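Local coordinates for probable sugar ABC transporter, sugar-binding protein (Streptococcus pneumoniae, PDB 2W7Y), which binds the blood group A trisaccharide as the solute-binding component of a probable sugar ABC transporter, at residues Leu243-Lys248 with Val414-Val418. Sequence-based numbering, arbitrary orientation.
Sequences LKMVMK and VDQKV
Val418 presses its CG2 methyl into the helix 243-248, 3.7 Å from Lys244 CA; a short valine fits where Lys244 CA and Val418 CA are 6.2 Å apart. The same methyl faces the selenium of Met247, a selenomethionine, with SE 3.8 Å from Val418 CG2, and Leu243 CB borders it more loosely. One turn earlier, Val414 CG1 lies 3.7 Å from Lys244 CG, where the lysine chain crosses it at about a right angle. Val414 CG1 also meets Met247 CB, while CG2 turns to Lys248, whose CG lies 4.0 Å from both Val414 CG1 and CG2.

Lys244 takes part in both the apolar and the polar contact. With CG anti to the backbone N (chi1 -172°) and the chain extended beyond it, its methylenes lie against the valines while the ammonium travels on to Asp415. NZ donates to the syn lone pair of Asp415 OD1 at 3.0 Å, a salt bridge at the solvent-facing margin that suits a long, flexible lysine and a short carboxylate. On the inner side, the long unbranched Met247 crosses Lys417 nearly perpendicularly, its CE 3.9 Å from Lys417 CG. Beyond that CG, a bend at chi2 (66°) turns the lysine away, and NZ forms a salt bridge with Glu406.

Behind this first shell, Met247 also touches Ala403 and Leu404 of helix 394-406, Leu243 touches Phe211 of helix 207-215, and Thr421, further along helix 414-427, touches both. The N-to-C directions of the two short helical segments make 131°, nearer antiparallel than parallel, with their axes 9.6 Å apart at closest approach. This is plain helix-to-helix packing in a solute-binding protein, an apolar seam edged by a salt bridge joining the start of the C-terminal helix 414-427 to helix 237-252.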
loop_
_atom_site.group_PDB
_atom_site.type_symbol
_atom_site.label_atom_id
_atom_site.label_comp_id
_atom_site.label_asym_id
_atom_site.label_seq_id
_atom_site.Cartn_x
_atom_site.Cartn_y
_atom_site.Cartn_z
ATOM N N LEU A 243 10.974 0.826 16.357
ATOM C CA LEU A 243 10.632 2.230 16.517
ATOM C C LEU A 243 11.889 3.100 16.626
ATOM O O LEU A 243 12.011 4.103 15.921
ATOM C CB LEU A 243 9.757 2.386 17.765
ATOM C CG LEU A 243 8.483 3.235 17.780
ATOM C CD1 LEU A 243 7.631 3.075 16.512
ATOM C CD2 LEU A 243 7.676 2.884 19.022
ATOM N N LYS A 244 12.830 2.681 17.477
ATOM C CA LYS A 244 14.055 3.437 17.760
ATOM C C LYS A 244 15.048 3.473 16.590
ATOM O O LYS A 244 15.609 4.529 16.283
ATOM C CB LYS A 244 14.736 2.894 19.023
ATOM C CG LYS A 244 15.911 3.729 19.504
ATOM C CD LYS A 244 16.496 3.183 20.792
ATOM C CE LYS A 244 17.808 3.870 21.124
ATOM N NZ LYS A 244 18.389 3.392 22.408
HETATM N N MSE A 245 15.261 2.319 15.959
HETATM C CA MSE A 245 16.108 2.194 14.770
HETATM C C MSE A 245 15.683 3.136 13.646
HETATM O O MSE A 245 16.521 3.805 13.040
HETATM C CB MSE A 245 16.063 0.760 14.242
HETATM C CG MSE A 245 17.026 -0.204 14.897
HETATM SE SE MSE A 245 16.333 -2.020 14.750
HETATM C CE MSE A 245 17.998 -3.007 14.474
ATOM N N VAL A 246 14.378 3.170 13.380
ATOM C CA VAL A 246 13.803 3.940 12.272
ATOM C C VAL A 246 13.813 5.446 12.568
ATOM O O VAL A 246 14.180 6.243 11.704
ATOM C CB VAL A 246 12.373 3.434 11.909
ATOM C CG1 VAL A 246 11.750 4.262 10.796
ATOM C CG2 VAL A 246 12.421 1.971 11.500
HETATM N N MSE A 247 13.431 5.814 13.792
HETATM C CA MSE A 247 13.461 7.204 14.256
HETATM C C MSE A 247 14.855 7.829 14.231
HETATM O O MSE A 247 14.999 9.003 13.911
HETATM C CB MSE A 247 12.876 7.314 15.664
HETATM C CG MSE A 247 11.368 7.196 15.716
HETATM SE SE MSE A 247 10.695 7.268 17.538
HETATM C CE MSE A 247 8.801 7.463 17.138
ATOM N N LYS A 248 15.871 7.042 14.584
ATOM C CA LYS A 248 17.267 7.475 14.510
ATOM C C LYS A 248 17.686 7.746 13.068
ATOM O O LYS A 248 18.403 8.715 12.790
ATOM C CB LYS A 248 18.192 6.419 15.124
ATOM C CG LYS A 248 18.274 6.451 16.642
ATOM C CD LYS A 248 18.966 5.210 17.185
ATOM C CE LYS A 248 20.437 5.145 16.779
ATOM N NZ LYS A 248 21.059 3.835 17.137
ATOM N N VAL A 414 15.283 10.613 20.886
ATOM C CA VAL A 414 14.713 9.366 20.350
ATOM C C VAL A 414 14.160 8.446 21.446
ATOM O O VAL A 414 13.051 7.930 21.321
ATOM C CB VAL A 414 15.727 8.594 19.449
ATOM C CG1 VAL A 414 15.128 7.286 18.944
ATOM C CG2 VAL A 414 16.163 9.453 18.268
ATOM N N ASP A 415 14.933 8.261 22.516
ATOM C CA ASP A 415 14.545 7.384 23.625
ATOM C C ASP A 415 13.176 7.717 24.224
ATOM O O ASP A 415 12.317 6.838 24.342
ATOM C CB ASP A 415 15.617 7.387 24.721
ATOM C CG ASP A 415 16.756 6.421 24.434
ATOM O OD1 ASP A 415 16.572 5.489 23.623
ATOM O OD2 ASP A 415 17.840 6.588 25.030
ATOM N N GLN A 416 12.977 8.981 24.589
ATOM C CA GLN A 416 11.721 9.406 25.202
ATOM C C GLN A 416 10.600 9.599 24.182
ATOM O O GLN A 416 9.423 9.592 24.546
ATOM C CB GLN A 416 11.912 10.654 26.080
ATOM C CG GLN A 416 12.414 11.888 25.347
ATOM C CD GLN A 416 12.742 13.045 26.279
ATOM O OE1 GLN A 416 12.122 14.076 26.219
ATOM N NE2 GLN A 416 13.707 12.856 27.119
ATOM N N LYS A 417 10.969 9.767 22.912
ATOM C CA LYS A 417 9.994 9.766 21.822
ATOM C C LYS A 417 9.418 8.367 21.602
ATOM O O LYS A 417 8.208 8.219 21.412
ATOM C CB LYS A 417 10.601 10.305 20.523
ATOM C CG LYS A 417 9.587 10.505 19.394
ATOM C CD LYS A 417 8.574 11.591 19.727
ATOM C CE LYS A 417 7.483 11.675 18.679
ATOM N NZ LYS A 417 6.565 12.818 18.949
ATOM N N VAL A 418 10.289 7.356 21.627
ATOM C CA VAL A 418 9.868 5.956 21.547
ATOM C C VAL A 418 8.869 5.651 22.669
ATOM O O VAL A 418 7.797 5.092 22.417
ATOM C CB VAL A 418 11.079 4.977 21.607
ATOM C CG1 VAL A 418 10.632 3.557 21.942
ATOM C CG2 VAL A 418 11.848 4.990 20.299
#